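Local atomic coordinates of probable starch synthase 4, chloroplastic/amyloplastic (Arabidopsis thaliana, PDB entry 6GNE), a protein that probably belongs to the starch synthases, glycosyltransferases of the GT-B fold, in which two Rossmann-like domains face each other across a cleft. Residues 97-108 with 119-128; 407-415 with 437-445. One frame throughout, in Å; residues are numbered along the deposited sequence.

Interaction 1. Residues 97-108 with 119-128; sequences IEPQHPSKFFWR and RRFSYFSRAA
The carbonyl oxygen of Phe105 is gripped from one side chain twice: Arg120 NE donates to Phe105 O at 2.8 Å, with an N-H...O angle of 155°, and Arg120 NH2 adds a weak bond. This fork fastens the loop after strand 92-100 to helix 117-134, a beta-to-alpha connection of the N-terminal Rossmann-like domain of this GT-B protein. A bend at chi3 (73°) turns the otherwise extended arginine chain so that the acceptor lies in its guanidinium plane, while Asp117 forms a salt bridge with Arg120 NH1 and probably helps to fix that plane. One face of the guanidinium meets the Arg108 chain, whose own charge is paired with Asp116 and Glu114. Next to this fork, His101, Phe105 and Tyr123 form an aromatic cluster. Phe105 brings CE2 over a face of the Tyr123 ring, 3.8 Å from Tyr123 CD2, the two planes inclined at 44°, and Tyr123 OH is bonded to Asn82. Phe106 turns its edge toward the face of Phe121 in an offset edge-to-face pair. Toward the C-terminal end of the helix segment, the CD1 methyl of Ile97 lies 3.9 Å from Phe124 CE1 and 3.7 Å from Ala128 CA.

Interaction 2. Residues 407-415 with 437-445; sequences MRYGSIPIA and FQNGFTFQT
With chi1 at 60°, Asn439 holds its amide between its own backbone N and carbonyl carbon, and Met407 is extended through chi2 and bent at chi3 (-76°), so that the two side chains cross at about a right angle with the sulfur near the amide nitrogen. Met407 SD and Asn439 ND2 are in van der Waals contact. The polar end of the asparagine is engaged by the chain between the strands: ND2 donates to Ser424 O, and OD1 accepts from Phe426 N. The amide is thereby tied at both ends, with the sulfur lying against it.

Beyond this point the two segments run side by side as parallel strands, their short axes 4.7 Å apart. The hydrogen bonds pass back and forth in the regular parallel pattern. Phe441 N donates to Pro413 O at 3.0 Å. In return, Ala415 N donates to Phe441 O, also at 3.0 Å, and Phe441 thus uses both its N-H and its carbonyl on the neighbouring strand. The third bond runs from Phe443 N to Ala415 O at 3.2 Å. A CA-H...O contact from Ile414 CA also reaches Phe441 O, and Thr442 CA makes another to Ala415 O.

Ile414 and Phe441 project from the same face of the sheet, where helix 448-464 packs on both. The CG2 branch of Ile412 approaches the Phe441 ring, 3.9 Å from CE1, and also touches Gly440 CA. Ala415 and Thr442 point to the opposite face. Past the last bridge, the Phe443 ring lies beside the Ala415 carbonyl, and it also meets Phe451 with the ring planes nearly perpendicular.

Strand 412-416, helix 419-424 and strand 441-443 make up a beta-alpha-beta unit, here the one at the edge of the six-stranded parallel sheet in the C-terminal Rossmann-like domain of a GT-B fold.

In the fold
From the N terminus, the chain first builds the domain whose mixed sheet contains strand 92-100. Interaction 1 closes a short loop there, with only ten residues between its segments, and secures helix 117-134 beside that strand. The chain then goes on through the rest of this sheet and into the second domain, where interaction 2 closes a longer loop of 21 residues containing helix 419-424, adding the edge strand 441-443 to the parallel sheet. The two contacts follow in series, neither nesting nor crossing. The centres of interactions 1 and 2 are about 41 Å apart, on opposite sides of the chain's centre. The nearest atoms of interactions 1 and 2 are about 28 Å apart. Each thus ties together parts of a different Rossmann-like domain.

Interaction 1. Residues 97-108 with 119-128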
loop_
_atom_site.group_PDB
_atom_site.type_symbol
_atom_site.label_atom_id
_atom_site.label_comp_id
_atom_site.label_asym_id
_atom_site.label_seq_id
_atom_site.Cartn_x
_atom_site.Cartn_y
_atom_site.Cartn_z
ATOM N N ILE A 97 -18.425 -8.148 -4.855
ATOM C CA ILE A 97 -19.316 -9.132 -4.237
ATOM C C ILE A 97 -20.109 -8.449 -3.131
ATOM O O ILE A 97 -19.528 -7.887 -2.207
ATOM C CB ILE A 97 -18.516 -10.337 -3.697
ATOM C CG1 ILE A 97 -17.684 -10.976 -4.831
ATOM C CG2 ILE A 97 -19.424 -11.384 -3.105
ATOM C CD1 ILE A 97 -16.954 -12.248 -4.408
ATOM N N GLU A 98 -21.433 -8.484 -3.245
ATOM C CA GLU A 98 -22.342 -8.003 -2.193
ATOM C C GLU A 98 -23.031 -9.179 -1.468
ATOM O O GLU A 98 -24.016 -9.706 -1.972
ATOM C CB GLU A 98 -23.377 -7.052 -2.785
ATOM C CG GLU A 98 -24.120 -6.263 -1.738
ATOM C CD GLU A 98 -25.161 -5.308 -2.281
ATOM O OE1 GLU A 98 -25.532 -5.285 -3.500
ATOM O OE2 GLU A 98 -25.646 -4.582 -1.399
ATOM N N PRO A 99 -22.515 -9.593 -0.294
ATOM C CA PRO A 99 -23.161 -10.725 0.389
ATOM C C PRO A 99 -24.516 -10.398 0.984
ATOM O O PRO A 99 -24.773 -9.278 1.422
ATOM C CB PRO A 99 -22.172 -11.097 1.499
ATOM C CG PRO A 99 -20.872 -10.500 1.068
ATOM C CD PRO A 99 -21.259 -9.216 0.372
ATOM N N GLN A 100 -25.382 -11.396 0.959
ATOM C CA GLN A 100 -26.719 -11.322 1.535
ATOM C C GLN A 100 -26.638 -12.355 2.667
ATOM O O GLN A 100 -27.231 -13.443 2.606
ATOM C CB GLN A 100 -27.800 -11.707 0.497
ATOM C CG GLN A 100 -27.661 -11.137 -0.913
ATOM C CD GLN A 100 -28.523 -9.923 -1.169
ATOM O OE1 GLN A 100 -29.552 -10.015 -1.844
ATOM N NE2 GLN A 100 -28.108 -8.783 -0.623
ATOM N N HIS A 101 -25.781 -12.065 3.632
ATOM C CA HIS A 101 -25.641 -12.863 4.830
ATOM C C HIS A 101 -26.169 -11.954 5.924
ATOM O O HIS A 101 -25.847 -10.776 5.927
ATOM C CB HIS A 101 -24.155 -13.188 5.047
ATOM C CG HIS A 101 -23.878 -14.035 6.247
ATOM N ND1 HIS A 101 -23.921 -13.533 7.528
ATOM C CD2 HIS A 101 -23.529 -15.340 6.370
ATOM C CE1 HIS A 101 -23.620 -14.489 8.389
ATOM N NE2 HIS A 101 -23.381 -15.596 7.712
ATOM N N PRO A 102 -26.965 -12.479 6.876
ATOM C CA PRO A 102 -27.587 -11.589 7.898
ATOM C C PRO A 102 -26.617 -10.682 8.685
ATOM O O PRO A 102 -27.021 -9.636 9.149
ATOM C CB PRO A 102 -28.316 -12.552 8.847
ATOM C CG PRO A 102 -28.014 -13.927 8.376
ATOM C CD PRO A 102 -27.405 -13.876 7.005
ATOM N N SER A 103 -25.361 -11.099 8.835
ATOM C CA SER A 103 -24.299 -10.315 9.512
ATOM C C SER A 103 -23.803 -9.066 8.767
ATOM O O SER A 103 -23.064 -8.270 9.344
ATOM C CB SER A 103 -23.070 -11.194 9.799
ATOM O OG SER A 103 -23.377 -12.330 10.589
ATOM N N LYS A 104 -24.164 -8.914 7.493
ATOM C CA LYS A 104 -23.955 -7.663 6.750
ATOM C C LYS A 104 -22.501 -7.272 6.740
ATOM O O LYS A 104 -22.107 -6.192 7.206
ATOM C CB LYS A 104 -24.836 -6.550 7.322
ATOM C CG LYS A 104 -26.310 -6.803 7.083
ATOM C CD LYS A 104 -27.160 -5.735 7.814
ATOM C CE LYS A 104 -28.352 -5.187 7.003
ATOM N NZ LYS A 104 -28.197 -3.751 6.525
ATOM N N PHE A 105 -21.696 -8.171 6.199
ATOM C CA PHE A 105 -20.264 -8.075 6.354
ATOM C C PHE A 105 -19.675 -6.809 5.763
ATOM O O PHE A 105 -18.761 -6.241 6.347
ATOM C CB PHE A 105 -19.574 -9.292 5.745
ATOM C CG PHE A 105 -19.876 -10.593 6.446
ATOM C CD1 PHE A 105 -19.671 -10.735 7.822
ATOM C CD2 PHE A 105 -20.326 -11.696 5.719
ATOM C CE1 PHE A 105 -19.945 -11.942 8.464
ATOM C CE2 PHE A 105 -20.592 -12.897 6.352
ATOM C CZ PHE A 105 -20.401 -13.020 7.734
ATOM N N PHE A 106 -20.183 -6.355 4.627
ATOM C CA PHE A 106 -19.629 -5.164 3.974
ATOM C C PHE A 106 -20.582 -3.982 3.943
ATOM O O PHE A 106 -20.590 -3.188 3.005
ATOM C CB PHE A 106 -19.094 -5.558 2.605
ATOM C CG PHE A 106 -18.064 -6.623 2.699
ATOM C CD1 PHE A 106 -16.843 -6.349 3.280
ATOM C CD2 PHE A 106 -18.338 -7.924 2.300
ATOM C CE1 PHE A 106 -15.898 -7.342 3.428
ATOM C CE2 PHE A 106 -17.388 -8.925 2.437
ATOM C CZ PHE A 106 -16.169 -8.633 3.010
ATOM N N TRP A 107 -21.319 -3.840 5.040
ATOM C CA TRP A 107 -22.303 -2.795 5.227
ATOM C C TRP A 107 -22.082 -2.134 6.596
ATOM O O TRP A 107 -23.032 -1.796 7.272
ATOM C CB TRP A 107 -23.667 -3.463 5.168
ATOM C CG TRP A 107 -24.611 -3.018 4.107
ATOM C CD1 TRP A 107 -24.909 -1.726 3.722
ATOM C CD2 TRP A 107 -25.483 -3.877 3.356
ATOM N NE1 TRP A 107 -25.876 -1.739 2.741
ATOM C CE2 TRP A 107 -26.260 -3.042 2.506
ATOM C CE3 TRP A 107 -25.694 -5.276 3.327
ATOM C CZ2 TRP A 107 -27.232 -3.568 1.614
ATOM C CZ3 TRP A 107 -26.648 -5.797 2.439
ATOM C CH2 TRP A 107 -27.404 -4.944 1.593
ATOM N N ARG A 108 -20.820 -1.931 6.974
ATOM C CA ARG A 108 -20.428 -1.485 8.321
ATOM C C ARG A 108 -19.879 -0.058 8.365
ATOM O O ARG A 108 -19.430 0.402 9.414
ATOM C CB ARG A 108 -19.329 -2.406 8.863
ATOM C CG ARG A 108 -19.626 -3.902 8.803
ATOM C CD ARG A 108 -20.772 -4.311 9.708
ATOM N NE ARG A 108 -20.912 -5.773 9.711
ATOM C CZ ARG A 108 -20.150 -6.638 10.400
ATOM N NH1 ARG A 108 -19.154 -6.226 11.184
ATOM N NH2 ARG A 108 -20.380 -7.942 10.290
ATOM N N ARG A 119 -14.080 -13.345 10.044
ATOM C CA ARG A 119 -15.243 -13.910 9.406
ATOM C C ARG A 119 -15.573 -13.165 8.103
ATOM O O ARG A 119 -15.804 -13.804 7.063
ATOM C CB ARG A 119 -16.434 -13.913 10.364
ATOM C CG ARG A 119 -16.318 -14.967 11.464
ATOM C CD ARG A 119 -17.334 -14.769 12.592
ATOM N NE ARG A 119 -18.719 -14.712 12.124
ATOM C CZ ARG A 119 -19.427 -15.753 11.675
ATOM N NH1 ARG A 119 -20.679 -15.560 11.278
ATOM N NH2 ARG A 119 -18.902 -16.977 11.583
ATOM N N ARG A 120 -15.563 -11.831 8.177
ATOM C CA ARG A 120 -15.822 -10.954 7.038
ATOM C C ARG A 120 -14.958 -11.365 5.848
ATOM O O ARG A 120 -15.473 -11.664 4.776
ATOM C CB ARG A 120 -15.543 -9.488 7.390
ATOM C CG ARG A 120 -16.486 -8.836 8.390
ATOM C CD ARG A 120 -16.044 -7.426 8.760
ATOM N NE ARG A 120 -16.293 -6.478 7.654
ATOM C CZ ARG A 120 -15.550 -5.413 7.331
ATOM N NH1 ARG A 120 -14.441 -5.084 7.998
ATOM N NH2 ARG A 120 -15.918 -4.648 6.306
ATOM N N PHE A 121 -13.648 -11.441 6.030
ATOM C CA PHE A 121 -12.766 -11.667 4.880
ATOM C C PHE A 121 -12.558 -13.146 4.482
ATOM O O PHE A 121 -12.303 -13.452 3.310
ATOM C CB PHE A 121 -11.456 -10.897 5.065
ATOM C CG PHE A 121 -11.642 -9.393 5.052
ATOM C CD1 PHE A 121 -11.873 -8.732 3.855
ATOM C CD2 PHE A 121 -11.607 -8.650 6.233
ATOM C CE1 PHE A 121 -12.039 -7.358 3.829
ATOM C CE2 PHE A 121 -11.792 -7.274 6.218
ATOM C CZ PHE A 121 -12.005 -6.619 5.020
ATOM N N SER A 122 -12.665 -14.070 5.426
ATOM C CA SER A 122 -12.714 -15.491 5.063
ATOM C C SER A 122 -13.990 -15.804 4.249
ATOM O O SER A 122 -13.939 -16.594 3.303
ATOM C CB SER A 122 -12.586 -16.411 6.289
ATOM O OG SER A 122 -13.659 -16.230 7.183
ATOM N N TYR A 123 -15.124 -15.191 4.593
ATOM C CA TYR A 123 -16.330 -15.327 3.750
ATOM C C TYR A 123 -16.066 -14.850 2.329
ATOM O O TYR A 123 -16.330 -15.564 1.355
ATOM C CB TYR A 123 -17.520 -14.544 4.316
ATOM C CG TYR A 123 -18.787 -14.662 3.471
ATOM C CD1 TYR A 123 -18.987 -13.844 2.336
ATOM C CD2 TYR A 123 -19.785 -15.589 3.797
ATOM C CE1 TYR A 123 -20.139 -13.966 1.570
ATOM C CE2 TYR A 123 -20.943 -15.702 3.030
ATOM C CZ TYR A 123 -21.119 -14.897 1.921
ATOM O OH TYR A 123 -22.283 -15.003 1.181
ATOM N N PHE A 124 -15.563 -13.623 2.239
ATOM C CA PHE A 124 -15.246 -12.998 0.971
ATOM C C PHE A 124 -14.337 -13.877 0.119
ATOM O O PHE A 124 -14.579 -14.040 -1.091
ATOM C CB PHE A 124 -14.589 -11.630 1.189
ATOM C CG PHE A 124 -14.004 -11.045 -0.065
ATOM C CD1 PHE A 124 -14.827 -10.757 -1.160
ATOM C CD2 PHE A 124 -12.639 -10.809 -0.174
ATOM C CE1 PHE A 124 -14.298 -10.237 -2.328
ATOM C CE2 PHE A 124 -12.109 -10.268 -1.350
ATOM C CZ PHE A 124 -12.940 -9.986 -2.426
ATOM N N SER A 125 -13.299 -14.425 0.748
ATOM C CA SER A 125 -12.329 -15.291 0.065
ATOM C C SER A 125 -13.013 -16.502 -0.522
ATOM O O SER A 125 -12.729 -16.871 -1.653
ATOM C CB SER A 125 -11.220 -15.750 1.020
ATOM O OG SER A 125 -10.420 -14.665 1.459
ATOM N N ARG A 126 -13.920 -17.107 0.240
ATOM C CA ARG A 126 -14.681 -18.261 -0.239
ATOM C C ARG A 126 -15.576 -17.864 -1.403
ATOM O O ARG A 126 -15.492 -18.461 -2.476
ATOM C CB ARG A 126 -15.533 -18.881 0.872
ATOM C CG ARG A 126 -16.320 -20.118 0.465
ATOM C CD ARG A 126 -15.369 -21.250 0.104
ATOM N NE ARG A 126 -16.023 -22.373 -0.578
ATOM C CZ ARG A 126 -16.450 -23.493 -0.007
ATOM N NH1 ARG A 126 -16.398 -23.684 1.313
ATOM N NH2 ARG A 126 -16.989 -24.426 -0.774
ATOM N N ALA A 127 -16.405 -16.844 -1.188
ATOM C CA ALA A 127 -17.302 -16.347 -2.218
ATOM C C ALA A 127 -16.570 -15.952 -3.493
ATOM O O ALA A 127 -17.113 -16.139 -4.577
ATOM C CB ALA A 127 -18.125 -15.180 -1.690
ATOM N N ALA A 128 -15.344 -15.427 -3.378
ATOM C CA ALA A 128 -14.557 -15.050 -4.566
ATOM C C ALA A 128 -14.214 -16.239 -5.455
ATOM O O ALA A 128 -14.369 -16.191 -6.680
ATOM C CB ALA A 128 -13.289 -14.326 -4.164
#

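Interaction 2. Residues 407-415 with 437-445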
loop_
_atom_site.group_PDB
_atom_site.type_symbol
_atom_site.label_atom_id
_atom_site.label_comp_id
_atom_site.label_asym_id
_atom_site.label_seq_id
_atom_site.Cartn_x
_atom_site.Cartn_y
_atom_site.Cartn_z
ATOM N N MET A 407 8.891 12.202 -4.861
ATOM C CA MET A 407 9.937 12.432 -5.857
ATOM C C MET A 407 9.380 12.645 -7.280
ATOM O O MET A 407 9.895 13.445 -8.060
ATOM C CB MET A 407 10.921 11.273 -5.855
ATOM C CG MET A 407 11.823 11.292 -4.641
ATOM S SD MET A 407 13.158 10.115 -4.706
ATOM C CE MET A 407 12.293 8.594 -4.337
ATOM N N ARG A 408 8.302 11.944 -7.594
ATOM C CA ARG A 408 7.613 12.128 -8.857
ATOM C C ARG A 408 7.112 13.567 -8.999
ATOM O O ARG A 408 7.127 14.097 -10.095
ATOM C CB ARG A 408 6.464 11.110 -8.960
ATOM C CG ARG A 408 5.526 11.214 -10.149
ATOM C CD ARG A 408 6.237 10.894 -11.439
ATOM N NE ARG A 408 5.270 10.641 -12.505
ATOM C CZ ARG A 408 5.466 10.839 -13.812
ATOM N NH1 ARG A 408 6.613 11.302 -14.262
ATOM N NH2 ARG A 408 4.498 10.536 -14.678
ATOM N N TYR A 409 6.690 14.173 -7.891
ATOM C CA TYR A 409 6.208 15.562 -7.841
ATOM C C TYR A 409 7.311 16.556 -7.422
ATOM O O TYR A 409 7.030 17.705 -7.075
ATOM C CB TYR A 409 4.980 15.659 -6.897
ATOM C CG TYR A 409 3.716 15.113 -7.510
ATOM C CD1 TYR A 409 3.573 13.767 -7.775
ATOM C CD2 TYR A 409 2.658 15.952 -7.868
ATOM C CE1 TYR A 409 2.410 13.264 -8.364
ATOM C CE2 TYR A 409 1.487 15.456 -8.466
ATOM C CZ TYR A 409 1.379 14.115 -8.710
ATOM O OH TYR A 409 0.262 13.591 -9.280
ATOM N N GLY A 410 8.561 16.116 -7.467
ATOM C CA GLY A 410 9.704 16.966 -7.201
ATOM C C GLY A 410 10.018 17.286 -5.745
ATOM O O GLY A 410 10.912 18.112 -5.504
ATOM N N SER A 411 9.298 16.672 -4.793
ATOM C CA SER A 411 9.535 16.909 -3.371
ATOM C C SER A 411 10.600 15.918 -2.897
ATOM O O SER A 411 10.462 14.712 -3.122
ATOM C CB SER A 411 8.228 16.764 -2.577
ATOM O OG SER A 411 8.360 17.100 -1.200
ATOM N N ILE A 412 11.640 16.419 -2.246
ATOM C CA ILE A 412 12.828 15.611 -1.904
ATOM C C ILE A 412 12.696 14.913 -0.566
ATOM O O ILE A 412 12.437 15.562 0.426
ATOM C CB ILE A 412 14.084 16.476 -1.886
ATOM C CG1 ILE A 412 14.260 17.164 -3.259
ATOM C CG2 ILE A 412 15.309 15.647 -1.530
ATOM C CD1 ILE A 412 14.256 16.221 -4.462
ATOM N N PRO A 413 12.855 13.583 -0.536
ATOM C CA PRO A 413 12.514 12.841 0.656
ATOM C C PRO A 413 13.588 12.857 1.723
ATOM O O PRO A 413 14.781 12.941 1.428
ATOM C CB PRO A 413 12.314 11.397 0.153
ATOM C CG PRO A 413 13.155 11.314 -1.044
ATOM C CD PRO A 413 13.102 12.673 -1.664
ATOM N N ILE A 414 13.127 12.762 2.955
ATOM C CA ILE A 414 13.958 12.548 4.109
ATOM C C ILE A 414 13.395 11.295 4.780
ATOM O O ILE A 414 12.269 11.307 5.280
ATOM C CB ILE A 414 13.903 13.740 5.102
ATOM C CG1 ILE A 414 14.235 15.066 4.377
ATOM C CG2 ILE A 414 14.778 13.460 6.337
ATOM C CD1 ILE A 414 14.107 16.281 5.251
ATOM N N ALA A 415 14.206 10.237 4.816
ATOM C CA ALA A 415 13.728 8.910 5.112
ATOM C C ALA A 415 14.664 8.160 6.030
ATOM O O ALA A 415 15.885 8.296 5.932
ATOM C CB ALA A 415 13.570 8.131 3.814
ATOM N N PHE A 437 21.822 7.164 -8.388
ATOM C CA PHE A 437 20.763 6.784 -7.447
ATOM C C PHE A 437 20.449 7.884 -6.441
ATOM O O PHE A 437 19.327 7.957 -5.948
ATOM C CB PHE A 437 21.086 5.450 -6.758
ATOM C CG PHE A 437 21.291 4.312 -7.730
ATOM C CD1 PHE A 437 20.246 3.900 -8.579
ATOM C CD2 PHE A 437 22.552 3.686 -7.852
ATOM C CE1 PHE A 437 20.435 2.856 -9.489
ATOM C CE2 PHE A 437 22.739 2.650 -8.775
ATOM C CZ PHE A 437 21.686 2.230 -9.581
ATOM N N GLN A 438 21.423 8.739 -6.162
ATOM C CA GLN A 438 21.328 9.780 -5.118
ATOM C C GLN A 438 20.106 10.692 -5.363
ATOM O O GLN A 438 20.004 11.327 -6.392
ATOM C CB GLN A 438 22.627 10.608 -5.046
ATOM C CG GLN A 438 23.830 9.833 -4.496
ATOM C CD GLN A 438 25.120 10.651 -4.349
ATOM O OE1 GLN A 438 25.474 11.448 -5.206
ATOM N NE2 GLN A 438 25.833 10.425 -3.255
ATOM N N ASN A 439 19.176 10.732 -4.416
ATOM C CA ASN A 439 17.915 11.458 -4.629
ATOM C C ASN A 439 17.318 12.131 -3.420
ATOM O O ASN A 439 16.227 12.662 -3.531
ATOM C CB ASN A 439 16.875 10.502 -5.227
ATOM C CG ASN A 439 16.591 9.304 -4.323
ATOM O OD1 ASN A 439 17.011 9.276 -3.146
ATOM N ND2 ASN A 439 15.857 8.331 -4.855
ATOM N N GLY A 440 17.992 12.130 -2.277
ATOM C CA GLY A 440 17.377 12.650 -1.053
ATOM C C GLY A 440 18.297 12.619 0.141
ATOM O O GLY A 440 19.519 12.772 0.021
ATOM N N PHE A 441 17.697 12.440 1.312
ATOM C CA PHE A 441 18.432 12.443 2.576
ATOM C C PHE A 441 17.951 11.317 3.445
ATOM O O PHE A 441 16.759 11.086 3.529
ATOM C CB PHE A 441 18.190 13.762 3.309
ATOM C CG PHE A 441 18.649 14.958 2.541
ATOM C CD1 PHE A 441 17.796 15.584 1.665
ATOM C CD2 PHE A 441 19.928 15.434 2.703
ATOM C CE1 PHE A 441 18.210 16.672 0.938
ATOM C CE2 PHE A 441 20.356 16.539 1.988
ATOM C CZ PHE A 441 19.495 17.150 1.076
ATOM N N THR A 442 18.897 10.599 4.072
ATOM C CA THR A 442 18.560 9.475 4.944
ATOM C C THR A 442 19.218 9.558 6.297
ATOM O O THR A 442 20.128 10.311 6.506
ATOM C CB THR A 442 18.895 8.104 4.276
ATOM O OG1 THR A 442 20.312 7.901 4.141
ATOM C CG2 THR A 442 18.230 7.954 2.906
ATOM N N PHE A 443 18.726 8.771 7.233
ATOM C CA PHE A 443 19.393 8.573 8.535
ATOM C C PHE A 443 19.157 7.150 9.031
ATOM O O PHE A 443 18.173 6.505 8.644
ATOM C CB PHE A 443 18.913 9.617 9.560
ATOM C CG PHE A 443 17.457 9.549 9.888
ATOM C CD1 PHE A 443 16.502 10.113 9.060
ATOM C CD2 PHE A 443 17.039 8.931 11.054
ATOM C CE1 PHE A 443 15.167 10.061 9.389
ATOM C CE2 PHE A 443 15.683 8.850 11.397
ATOM C CZ PHE A 443 14.745 9.411 10.558
ATOM N N GLN A 444 20.049 6.677 9.891
ATOM C CA GLN A 444 20.004 5.322 10.374
ATOM C C GLN A 444 19.116 5.180 11.625
ATOM O O GLN A 444 18.077 4.540 11.590
ATOM C CB GLN A 444 21.424 4.807 10.610
ATOM C CG GLN A 444 21.532 3.284 10.755
ATOM C CD GLN A 444 21.028 2.502 9.499
ATOM O OE1 GLN A 444 21.785 2.343 8.501
ATOM N NE2 GLN A 444 19.735 2.032 9.536
ATOM N N THR A 445 19.514 5.804 12.712
ATOM C CA THR A 445 18.919 5.552 14.015
ATOM C C THR A 445 17.591 6.269 14.176
ATOM O O THR A 445 17.489 7.434 13.811
ATOM C CB THR A 445 19.836 6.065 15.139
ATOM O OG1 THR A 445 21.206 5.890 14.753
ATOM C CG2 THR A 445 19.544 5.316 16.459
#